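Local atomic coordinates of putative uncharacterized protein PH0594 (Pyrococcus horikoshii, PDB entry 4HXF), a protein that probably cleaves peptides as a self-compartmentalizing hexameric serine protease of the prolyl oligopeptidase family. Residues R195-W200 and G504-K509; V187-V192 and L213-S218; I132-V137 and K170-S175. All coordinates share one frame; numbering follows the deposited sequence.

Contact 1. Residues R195-W200 and G504-K509; sequences RYFKYW and GLWFDK. With Y3A (N-[(benzyloxy)carbonyl]glycyl-N-[(2S,3R)-4-chloro-3-hydroxy-1-phenylbutan-2-yl]glycinamide), chain B.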
loop_
_atom_site.group_PDB
_atom_site.type_symbol
_atom_site.label_atom_id
_atom_site.label_comp_id
_atom_site.label_asym_id
_atom_site.label_seq_id
_atom_site.Cartn_x
_atom_site.Cartn_y
_atom_site.Cartn_z
ATOM N N ARG A 195 -46.290 13.190 -9.049
ATOM C CA ARG A 195 -47.335 12.227 -8.641
ATOM C C ARG A 195 -46.862 10.773 -8.682
ATOM O O ARG A 195 -47.362 9.875 -9.428
ATOM C CB ARG A 195 -48.575 12.473 -9.475
ATOM C CG ARG A 195 -49.035 13.872 -9.575
ATOM C CD ARG A 195 -49.487 14.458 -8.229
ATOM N NE ARG A 195 -50.515 13.726 -7.496
ATOM C CZ ARG A 195 -51.824 13.905 -7.714
ATOM N NH1 ARG A 195 -52.246 14.698 -8.678
ATOM N NH2 ARG A 195 -52.687 13.234 -6.969
ATOM N N TYR A 196 -45.826 10.504 -7.891
ATOM C CA TYR A 196 -45.175 9.227 -7.879
ATOM C C TYR A 196 -46.117 8.111 -7.588
ATOM O O TYR A 196 -46.952 8.291 -6.750
ATOM C CB TYR A 196 -44.146 9.212 -6.784
ATOM C CG TYR A 196 -43.011 10.193 -6.931
ATOM C CD1 TYR A 196 -42.862 11.246 -6.042
ATOM C CD2 TYR A 196 -42.157 10.092 -7.985
ATOM C CE1 TYR A 196 -41.774 12.100 -6.176
ATOM C CE2 TYR A 196 -41.073 10.981 -8.153
ATOM C CZ TYR A 196 -40.870 11.966 -7.185
ATOM O OH TYR A 196 -39.795 12.829 -7.400
ATOM N N PHE A 197 -46.059 7.043 -8.389
ATOM C CA PHE A 197 -46.883 5.787 -8.227
ATOM C C PHE A 197 -48.346 6.056 -8.559
ATOM O O PHE A 197 -49.172 5.185 -8.392
ATOM C CB PHE A 197 -46.693 5.026 -6.898
ATOM C CG PHE A 197 -45.316 4.498 -6.684
ATOM C CD1 PHE A 197 -44.348 5.291 -6.085
ATOM C CD2 PHE A 197 -44.996 3.195 -7.042
ATOM C CE1 PHE A 197 -43.057 4.831 -5.864
ATOM C CE2 PHE A 197 -43.693 2.717 -6.842
ATOM C CZ PHE A 197 -42.739 3.523 -6.251
ATOM N N LYS A 198 -48.696 7.218 -9.055
ATOM C CA LYS A 198 -50.059 7.615 -9.347
ATOM C C LYS A 198 -50.324 8.103 -10.756
ATOM O O LYS A 198 -51.216 7.489 -11.455
ATOM C CB LYS A 198 -50.669 8.598 -8.346
ATOM C CG LYS A 198 -52.091 9.082 -8.774
ATOM C CD LYS A 198 -53.232 8.248 -8.278
ATOM C CE LYS A 198 -53.459 8.452 -6.780
ATOM N NZ LYS A 198 -54.242 9.514 -6.116
ATOM N N TYR A 199 -49.571 9.117 -11.226
ATOM C CA TYR A 199 -49.711 9.554 -12.587
ATOM C C TYR A 199 -48.400 9.701 -13.318
ATOM O O TYR A 199 -47.451 10.167 -12.756
ATOM C CB TYR A 199 -50.417 10.881 -12.642
ATOM C CG TYR A 199 -51.840 10.854 -12.060
ATOM C CD1 TYR A 199 -52.172 11.649 -11.012
ATOM C CD2 TYR A 199 -52.867 10.083 -12.635
ATOM C CE1 TYR A 199 -53.457 11.625 -10.418
ATOM C CE2 TYR A 199 -54.182 10.121 -12.079
ATOM C CZ TYR A 199 -54.463 10.925 -10.985
ATOM O OH TYR A 199 -55.740 10.987 -10.330
ATOM N N TRP A 200 -48.399 9.355 -14.574
ATOM C CA TRP A 200 -47.262 9.480 -15.489
ATOM C C TRP A 200 -47.655 10.154 -16.763
ATOM O O TRP A 200 -48.821 10.189 -17.152
ATOM C CB TRP A 200 -46.815 8.046 -15.930
ATOM C CG TRP A 200 -46.138 7.261 -14.837
ATOM C CD1 TRP A 200 -44.733 7.204 -14.556
ATOM C CD2 TRP A 200 -46.775 6.385 -13.866
ATOM N NE1 TRP A 200 -44.493 6.372 -13.517
ATOM C CE2 TRP A 200 -45.705 5.851 -13.028
ATOM C CE3 TRP A 200 -48.091 6.091 -13.546
ATOM C CZ2 TRP A 200 -45.955 4.992 -11.987
ATOM C CZ3 TRP A 200 -48.320 5.183 -12.543
ATOM C CH2 TRP A 200 -47.286 4.719 -11.711
ATOM N N GLY A 504 -44.255 9.385 2.061
ATOM C CA GLY A 504 -45.316 9.834 2.881
ATOM C C GLY A 504 -46.189 10.910 2.389
ATOM O O GLY A 504 -47.358 10.926 2.721
ATOM N N LEU A 505 -45.659 11.828 1.576
ATOM C CA LEU A 505 -46.430 13.015 1.199
ATOM C C LEU A 505 -47.716 12.588 0.445
ATOM O O LEU A 505 -48.743 13.289 0.593
ATOM C CB LEU A 505 -45.629 14.018 0.371
ATOM C CG LEU A 505 -44.572 14.858 1.051
ATOM C CD1 LEU A 505 -43.890 15.743 -0.015
ATOM C CD2 LEU A 505 -45.222 15.601 2.241
ATOM N N TRP A 506 -47.620 11.494 -0.315
ATOM C CA TRP A 506 -48.803 11.010 -1.031
ATOM C C TRP A 506 -49.353 9.768 -0.429
ATOM O O TRP A 506 -50.577 9.678 -0.317
ATOM C CB TRP A 506 -48.425 10.865 -2.513
ATOM C CG TRP A 506 -47.200 10.070 -2.745
ATOM C CD1 TRP A 506 -45.906 10.517 -2.834
ATOM C CD2 TRP A 506 -47.152 8.679 -2.959
ATOM N NE1 TRP A 506 -45.059 9.455 -3.055
ATOM C CE2 TRP A 506 -45.723 8.354 -3.160
ATOM C CE3 TRP A 506 -48.122 7.644 -3.014
ATOM C CZ2 TRP A 506 -45.318 7.108 -3.366
ATOM C CZ3 TRP A 506 -47.670 6.367 -3.222
ATOM C CH2 TRP A 506 -46.296 6.110 -3.375
ATOM N N PHE A 507 -48.548 8.825 0.040
ATOM C CA PHE A 507 -49.098 7.587 0.498
ATOM C C PHE A 507 -49.828 7.701 1.846
ATOM O O PHE A 507 -50.887 7.100 1.980
ATOM C CB PHE A 507 -48.079 6.490 0.565
ATOM C CG PHE A 507 -48.672 5.077 0.617
ATOM C CD1 PHE A 507 -49.651 4.670 -0.338
ATOM C CD2 PHE A 507 -48.323 4.222 1.600
ATOM C CE1 PHE A 507 -50.203 3.392 -0.249
ATOM C CE2 PHE A 507 -48.835 2.922 1.677
ATOM C CZ PHE A 507 -49.787 2.518 0.750
ATOM N N ASP A 508 -49.314 8.464 2.794
ATOM C CA ASP A 508 -50.018 8.621 4.049
ATOM C C ASP A 508 -51.366 9.319 3.835
ATOM O O ASP A 508 -52.332 9.041 4.547
ATOM C CB ASP A 508 -49.198 9.421 5.112
ATOM C CG ASP A 508 -48.153 8.610 5.821
ATOM O OD1 ASP A 508 -47.269 8.104 5.212
ATOM O OD2 ASP A 508 -48.277 8.626 7.029
ATOM N N LYS A 509 -51.422 10.249 2.898
ATOM C CA LYS A 509 -52.730 10.942 2.566
ATOM C C LYS A 509 -53.813 9.902 2.233
ATOM O O LYS A 509 -55.004 10.100 2.587
ATOM C CB LYS A 509 -52.620 12.018 1.498
ATOM C CG LYS A 509 -51.904 13.280 2.029
ATOM C CD LYS A 509 -51.956 14.409 1.031
ATOM C CE LYS A 509 -51.153 15.635 1.490
ATOM N NZ LYS A 509 -51.001 16.655 0.419
HETATM N N3 Y3A B . -45.066 -0.430 -0.265
HETATM C CA3 Y3A B . -45.753 0.072 0.940
HETATM C C3 Y3A B . -44.655 0.204 2.001
HETATM O O3 Y3A B . -43.458 0.292 1.822
HETATM C C4 Y3A B . -43.715 -1.462 4.812
HETATM O O4 Y3A B . -44.842 -2.235 5.015
HETATM C CA4 Y3A B . -44.169 -0.041 4.528
HETATM N N4 Y3A B . -45.160 -0.147 3.425
HETATM C CB4 Y3A B . -45.046 0.624 5.629
HETATM C CG4 Y3A B . -45.482 2.012 5.295
HETATM C CD1 Y3A B . -44.621 3.106 5.122
HETATM C CD2 Y3A B . -46.841 2.284 5.214
HETATM C CE1 Y3A B . -45.064 4.385 4.838
HETATM C CE2 Y3A B . -47.304 3.559 4.922
HETATM C CZ4 Y3A B . -46.431 4.580 4.711
HETATM C C15 Y3A B . -42.492 -1.972 3.961
#
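Trp506, near the start of helix 504-511, presents its indole to Tyr196 and Phe197 in the loop between strands 182-188 and 200-206. The contact joins the alpha/beta-hydrolase domain to the beta-propeller, the two halves of the prolyl oligopeptidase fold.

Carbonyl against ring comes first. Tyr196 O lies over the centre of one indole face, 3.8 Å from Trp506 CE2, while CB of Phe507 backs the other face toward its rim. The indole is thus sandwiched between the propeller loop and its own helix. It is turned there by a first torsion of 52°, which sets CG of Trp506 between the backbone N and the carbonyl carbon.

Apolar contacts complete the fit. Tyr196 CB sits 3.8 Å from Trp506 NE1, while the phenol carries on past the indole, its OH hydrogen-bonded to Val137 O. Phe197 comes closer, with CD1 at 3.4 Å from Trp506 CZ2 and CB at 3.7 Å from Trp506 CH2. The Phe197 ring and the six-membered ring of Trp506 meet rim to rim, centroids 5.4 Å apart and planes 25° apart; they are displaced so that neither lies over the other's face.

Ligand contacts fall on the next two residues of the helix. Phe507 CD2 lies 3.5 Å from CE2 of the inhibitor phenyl group, which approaches at the edge of the Phe507 ring. Asp508 OD1, hydrogen-bonded to Ser497 OG, stands 3.7 Å from CZ4 of the same group.

Between the two segments, then, attraction is mainly dispersion; the Tyr196 carbonyl oxygen over the indole is a close packing contact, and no directional polar bond joins them. Such a junction probably depends on close shape match, one residue away from the inhibitor pocket.

Contact 2. Residues V187-V192 and L213-S218; sequences VPHRDV and LFEKVS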
loop_
_atom_site.group_PDB
_atom_site.type_symbol
_atom_site.label_atom_id
_atom_site.label_comp_id
_atom_site.label_asym_id
_atom_site.label_seq_id
_atom_site.Cartn_x
_atom_site.Cartn_y
_atom_site.Cartn_z
ATOM N N VAL A 187 -42.611 9.058 -17.385
ATOM C CA VAL A 187 -42.053 10.116 -16.528
ATOM C C VAL A 187 -43.167 10.427 -15.500
ATOM O O VAL A 187 -44.307 10.655 -15.858
ATOM C CB VAL A 187 -41.749 11.378 -17.342
ATOM C CG1 VAL A 187 -41.315 12.515 -16.462
ATOM C CG2 VAL A 187 -40.730 11.063 -18.496
ATOM N N PRO A 188 -42.808 10.525 -14.230
ATOM C CA PRO A 188 -43.858 10.922 -13.282
ATOM C C PRO A 188 -44.470 12.258 -13.660
ATOM O O PRO A 188 -43.763 13.229 -13.999
ATOM C CB PRO A 188 -43.084 10.974 -11.956
ATOM C CG PRO A 188 -41.908 10.096 -12.082
ATOM C CD PRO A 188 -41.513 10.313 -13.560
ATOM N N HIS A 189 -45.797 12.366 -13.578
ATOM C CA HIS A 189 -46.451 13.588 -13.905
ATOM C C HIS A 189 -46.272 14.593 -12.783
ATOM O O HIS A 189 -46.417 14.209 -11.663
ATOM C CB HIS A 189 -47.969 13.316 -14.138
ATOM C CG HIS A 189 -48.724 14.547 -14.474
ATOM N ND1 HIS A 189 -48.868 15.022 -15.733
ATOM C CD2 HIS A 189 -49.402 15.453 -13.633
ATOM C CE1 HIS A 189 -49.571 16.181 -15.673
ATOM N NE2 HIS A 189 -49.860 16.434 -14.386
ATOM N N ARG A 190 -46.063 15.843 -13.148
ATOM C CA ARG A 190 -45.840 16.864 -12.106
ATOM C C ARG A 190 -47.058 17.769 -11.916
ATOM O O ARG A 190 -47.459 18.469 -12.865
ATOM C CB ARG A 190 -44.610 17.707 -12.375
ATOM C CG ARG A 190 -44.274 18.608 -11.161
ATOM C CD ARG A 190 -43.014 19.497 -11.450
ATOM N NE ARG A 190 -41.771 18.716 -11.621
ATOM C CZ ARG A 190 -41.008 18.329 -10.584
ATOM N NH1 ARG A 190 -41.353 18.646 -9.393
ATOM N NH2 ARG A 190 -39.965 17.559 -10.796
ATOM N N ASP A 191 -47.625 17.795 -10.717
ATOM C CA ASP A 191 -48.617 18.836 -10.308
ATOM C C ASP A 191 -47.936 19.755 -9.278
ATOM O O ASP A 191 -46.947 20.364 -9.650
ATOM C CB ASP A 191 -49.869 18.209 -9.766
ATOM C CG ASP A 191 -50.660 17.404 -10.916
ATOM O OD1 ASP A 191 -50.771 17.902 -11.973
ATOM O OD2 ASP A 191 -51.147 16.402 -10.586
ATOM N N VAL A 192 -48.385 19.829 -8.024
ATOM C CA VAL A 192 -47.631 20.715 -7.011
ATOM C C VAL A 192 -46.290 19.985 -6.695
ATOM O O VAL A 192 -45.266 20.619 -6.657
ATOM C CB VAL A 192 -48.463 20.906 -5.791
ATOM C CG1 VAL A 192 -47.666 21.620 -4.681
ATOM C CG2 VAL A 192 -49.695 21.780 -6.154
ATOM N N LEU A 213 -47.447 10.453 -25.793
ATOM C CA LEU A 213 -48.477 9.479 -26.109
ATOM C C LEU A 213 -49.659 9.605 -25.158
ATOM O O LEU A 213 -50.835 9.411 -25.538
ATOM C CB LEU A 213 -47.919 8.016 -26.068
ATOM C CG LEU A 213 -46.851 7.578 -27.031
ATOM C CD1 LEU A 213 -46.562 6.103 -26.692
ATOM C CD2 LEU A 213 -47.367 7.706 -28.512
ATOM N N PHE A 214 -49.333 9.785 -23.889
ATOM C CA PHE A 214 -50.301 9.886 -22.834
ATOM C C PHE A 214 -49.950 10.943 -21.874
ATOM O O PHE A 214 -48.771 11.151 -21.495
ATOM C CB PHE A 214 -50.429 8.561 -21.996
ATOM C CG PHE A 214 -50.950 7.408 -22.771
ATOM C CD1 PHE A 214 -50.078 6.497 -23.326
ATOM C CD2 PHE A 214 -52.333 7.276 -23.041
ATOM C CE1 PHE A 214 -50.509 5.449 -24.139
ATOM C CE2 PHE A 214 -52.785 6.184 -23.831
ATOM C CZ PHE A 214 -51.863 5.294 -24.375
ATOM N N GLU A 215 -50.982 11.574 -21.300
ATOM C CA GLU A 215 -50.770 12.593 -20.331
ATOM C C GLU A 215 -51.550 12.288 -19.073
ATOM O O GLU A 215 -52.795 12.120 -19.178
ATOM C CB GLU A 215 -51.257 13.901 -20.957
ATOM C CG GLU A 215 -51.427 14.960 -19.947
ATOM C CD GLU A 215 -50.284 15.900 -19.892
ATOM O OE1 GLU A 215 -50.200 16.716 -20.863
ATOM O OE2 GLU A 215 -49.584 15.880 -18.858
ATOM N N LYS A 216 -50.892 12.269 -17.925
ATOM C CA LYS A 216 -51.494 12.075 -16.593
ATOM C C LYS A 216 -52.352 10.817 -16.546
ATOM O O LYS A 216 -53.596 10.864 -16.253
ATOM C CB LYS A 216 -52.236 13.328 -16.142
ATOM C CG LYS A 216 -52.528 13.353 -14.679
ATOM C CD LYS A 216 -53.037 14.788 -14.255
ATOM C CE LYS A 216 -53.242 14.901 -12.791
ATOM N NZ LYS A 216 -53.198 16.404 -12.498
ATOM N N VAL A 217 -51.699 9.704 -16.858
ATOM C CA VAL A 217 -52.385 8.383 -16.853
ATOM C C VAL A 217 -51.801 7.587 -15.674
ATOM O O VAL A 217 -50.660 7.876 -15.177
ATOM C CB VAL A 217 -52.204 7.631 -18.136
ATOM C CG1 VAL A 217 -53.093 8.283 -19.240
ATOM C CG2 VAL A 217 -50.722 7.546 -18.501
ATOM N N SER A 218 -52.502 6.524 -15.194
ATOM C CA SER A 218 -52.042 5.831 -13.974
ATOM C C SER A 218 -51.458 4.505 -14.411
ATOM O O SER A 218 -51.510 3.521 -13.658
ATOM C CB SER A 218 -53.242 5.625 -12.999
ATOM O OG SER A 218 -53.650 6.876 -12.472
#
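Lys216 and His189 meet at the corner of a beta-propeller blade, where strands 182-188 and 209-217 of one four-stranded antiparallel sheet run out on either side of strand 200-206. Lys216 opens a G1 beta bulge with Val217 opposite Trp200. From there its extended chain passes over one face of the His189 imidazole in a CH-pi contact: CD lies 3.9 Å from the ring centroid, 24° off the normal.

Beyond the ring, the ammonium group reaches Asp191. Lys216 NZ forms a salt bridge with Asp191 OD2 at 2.8 Å, meeting it on the syn side, and adds a weak bond to Asp191 OD1 at 2.9 Å. OD2 has a second cationic partner in Arg195.

His189 has its CG anti to the backbone N (chi1 180°), which sets the ring against the Lys216 chain, and it is fixed in rotation from both nitrogens. NE2 donates to Asp191 OD1 over 3.0 Å, the oxygen lying in the imidazole plane although the donor stands above the plane of the carboxylate. ND1 is hydrogen-bonded to Asp201 OD1, which also accepts from the backbone N of Lys216. The two carboxylates would tend to favour a protonated ring, though the nearby Lys216 ammonium would probably offset this in part.

Glu215 pairs OE1 with Lys212, while its OE2 touches the edge of the imidazole, 3.2 Å from His189 CE1.

Contact 3. Residues I132-V137 and K170-S175; sequences IFEDDV and KPRFSS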
loop_
_atom_site.group_PDB
_atom_site.type_symbol
_atom_site.label_atom_id
_atom_site.label_comp_id
_atom_site.label_asym_id
_atom_site.label_seq_id
_atom_site.Cartn_x
_atom_site.Cartn_y
_atom_site.Cartn_z
ATOM N N ILE A 132 -25.599 17.479 0.554
ATOM C CA ILE A 132 -26.723 17.163 -0.323
ATOM C C ILE A 132 -27.533 18.412 -0.474
ATOM O O ILE A 132 -27.733 19.176 0.508
ATOM C CB ILE A 132 -27.556 16.075 0.384
ATOM C CG1 ILE A 132 -26.711 14.773 0.481
ATOM C CG2 ILE A 132 -28.882 15.839 -0.295
ATOM C CD1 ILE A 132 -26.941 14.066 1.779
ATOM N N PHE A 133 -28.011 18.768 -1.662
ATOM C CA PHE A 133 -28.849 19.905 -1.837
ATOM C C PHE A 133 -30.107 19.520 -2.564
ATOM O O PHE A 133 -29.989 18.797 -3.606
ATOM C CB PHE A 133 -28.156 20.960 -2.657
ATOM C CG PHE A 133 -28.861 22.248 -2.682
ATOM C CD1 PHE A 133 -28.842 23.085 -1.567
ATOM C CD2 PHE A 133 -29.624 22.633 -3.767
ATOM C CE1 PHE A 133 -29.573 24.245 -1.610
ATOM C CE2 PHE A 133 -30.402 23.770 -3.759
ATOM C CZ PHE A 133 -30.342 24.601 -2.690
ATOM N N GLU A 134 -31.248 19.885 -2.056
ATOM C CA GLU A 134 -32.531 19.412 -2.639
ATOM C C GLU A 134 -33.437 20.636 -2.851
ATOM O O GLU A 134 -33.714 21.471 -1.952
ATOM C CB GLU A 134 -33.170 18.334 -1.803
ATOM C CG GLU A 134 -34.430 17.697 -2.365
ATOM C CD GLU A 134 -34.099 16.987 -3.675
ATOM O OE1 GLU A 134 -34.635 17.518 -4.707
ATOM O OE2 GLU A 134 -33.262 16.025 -3.737
ATOM N N ASP A 135 -34.123 20.620 -4.014
ATOM C CA ASP A 135 -35.141 21.611 -4.322
ATOM C C ASP A 135 -36.393 20.960 -4.961
ATOM O O ASP A 135 -37.326 21.694 -5.355
ATOM C CB ASP A 135 -34.610 22.696 -5.292
ATOM C CG ASP A 135 -34.337 22.146 -6.700
ATOM O OD1 ASP A 135 -34.532 20.967 -6.967
ATOM O OD2 ASP A 135 -33.908 22.942 -7.558
ATOM N N ASP A 136 -36.439 19.635 -4.939
ATOM C CA ASP A 136 -37.630 18.842 -5.381
ATOM C C ASP A 136 -38.107 17.943 -4.214
ATOM O O ASP A 136 -37.672 18.167 -3.046
ATOM C CB ASP A 136 -37.322 18.113 -6.670
ATOM C CG ASP A 136 -38.617 17.680 -7.401
ATOM O OD1 ASP A 136 -39.726 17.899 -6.961
ATOM O OD2 ASP A 136 -38.387 17.304 -8.490
ATOM N N VAL A 137 -38.968 16.922 -4.467
ATOM C CA VAL A 137 -39.427 16.067 -3.378
ATOM C C VAL A 137 -39.468 14.683 -3.957
ATOM O O VAL A 137 -39.638 14.522 -5.160
ATOM C CB VAL A 137 -40.832 16.399 -2.754
ATOM C CG1 VAL A 137 -40.789 17.668 -1.977
ATOM C CG2 VAL A 137 -41.920 16.368 -3.824
ATOM N N LYS A 170 -34.179 12.817 -18.012
ATOM C CA LYS A 170 -35.545 13.063 -17.605
ATOM C C LYS A 170 -35.601 13.278 -16.118
ATOM O O LYS A 170 -34.618 13.051 -15.426
ATOM C CB LYS A 170 -36.413 11.843 -17.969
ATOM C CG LYS A 170 -36.660 11.738 -19.438
ATOM C CD LYS A 170 -37.527 12.858 -20.063
ATOM C CE LYS A 170 -37.900 12.573 -21.509
ATOM N NZ LYS A 170 -38.511 13.835 -22.038
ATOM N N PRO A 171 -36.762 13.754 -15.616
ATOM C CA PRO A 171 -36.912 13.785 -14.157
ATOM C C PRO A 171 -36.665 12.497 -13.417
ATOM O O PRO A 171 -36.657 11.400 -14.065
ATOM C CB PRO A 171 -38.405 14.222 -14.012
ATOM C CG PRO A 171 -38.675 14.954 -15.266
ATOM C CD PRO A 171 -37.972 14.164 -16.346
ATOM N N ARG A 172 -36.295 12.569 -12.105
ATOM C CA ARG A 172 -36.050 11.396 -11.275
ATOM C C ARG A 172 -37.278 10.436 -11.386
ATOM O O ARG A 172 -38.441 10.921 -11.587
ATOM C CB ARG A 172 -35.714 11.736 -9.725
ATOM C CG ARG A 172 -36.812 12.281 -8.958
ATOM C CD ARG A 172 -36.277 12.639 -7.530
ATOM N NE ARG A 172 -35.502 13.807 -7.702
ATOM C CZ ARG A 172 -35.229 14.658 -6.706
ATOM N NH1 ARG A 172 -35.675 14.382 -5.549
ATOM N NH2 ARG A 172 -34.571 15.739 -6.916
ATOM N N PHE A 173 -36.998 9.163 -11.258
ATOM C CA PHE A 173 -37.972 8.096 -11.270
ATOM C C PHE A 173 -38.654 7.942 -12.623
ATOM O O PHE A 173 -39.766 7.449 -12.671
ATOM C CB PHE A 173 -38.965 8.383 -10.121
ATOM C CG PHE A 173 -38.811 7.543 -8.936
ATOM C CD1 PHE A 173 -39.825 6.709 -8.540
ATOM C CD2 PHE A 173 -37.644 7.545 -8.258
ATOM C CE1 PHE A 173 -39.651 5.904 -7.423
ATOM C CE2 PHE A 173 -37.489 6.777 -7.118
ATOM C CZ PHE A 173 -38.510 6.016 -6.707
ATOM N N SER A 174 -37.967 8.245 -13.724
ATOM C CA SER A 174 -38.410 7.924 -15.051
ATOM C C SER A 174 -37.913 6.572 -15.451
ATOM O O SER A 174 -36.935 5.997 -14.895
ATOM C CB SER A 174 -38.018 8.993 -16.058
ATOM O OG SER A 174 -38.597 10.298 -15.735
ATOM N N SER A 175 -38.592 5.962 -16.391
ATOM C CA SER A 175 -38.187 4.658 -16.899
ATOM C C SER A 175 -38.295 4.627 -18.438
ATOM O O SER A 175 -38.913 5.484 -19.062
ATOM C CB SER A 175 -38.977 3.502 -16.253
ATOM O OG SER A 175 -40.282 3.619 -16.624
#
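Arg172 leaves the backbone with CG between its N and carbonyl carbon (chi1 68°) and bends again at chi3, which delivers the guanidinium to Glu134; the glutamate folds at chi2 (63°) to bring its carboxylate round to meet it. The result is a buried salt bridge made through one oxygen: Arg172 NH2 donates to Glu134 OE1 over 2.8 Å. The acceptor lies near the guanidinium plane and is approached on its syn side, but the two flat groups are turned 71° apart, unlike a coplanar two-pronged pair.

The anti lone pair of OE1 is taken as well, by Asp136 N at 2.8 Å, and Asp135 N adds a weak bond at 3.2 Å. One carboxylate oxygen thereby holds both the arginine and the chain just beyond strand 131-134. Over one guanidinium face sits Asp136 CB, 3.6 Å from Arg172 NH2, while the Asp136 carboxylate turns to Arg190. With an alanine in place of Glu134, the buried Arg172 would probably lose its salt-bridge partner, leaving more distant carboxylates nearby, and the backbone N of Asp136 its acceptor.

Arg172 stands at the second position of a type II beta turn, Pro171 to Ser174, where Ser174 OG donates to Pro171 O at 2.8 Å. This turn carries the chain from strand 163-171, an edge strand of its propeller blade, into strand 175-179 of the next, against Val187 of strand 182-188. Ile132 to Glu134 of strand 131-134 pair in an antiparallel ladder with a strand of a neighbouring subunit, continuing the sheet across the hexamer interface.

In the fold
From the N terminus, contact 3 comes first: it closes the chain from strand 131-134 through strand 151-158 to the end of strand 163-171, and is complete before the others open. Contacts 1 and 2 cross, their segments alternating as 187-192, 195-200, 213-218 and 504-509. Contact 2 closes the 20-residue return holding strand 200-206, between the ends of strands 182-188 and 209-217 of one blade; contact 1 spans some 300 residues, tying that blade's loop to the hydrolase domain. All three touch: Lys198 O and Ser218 OG probably share a hydrogen bond between contacts 1 and 2, Phe197 packs on Phe173 between 1 and 3, and a salt bridge from Arg190 to Asp136 joins 2 and 3.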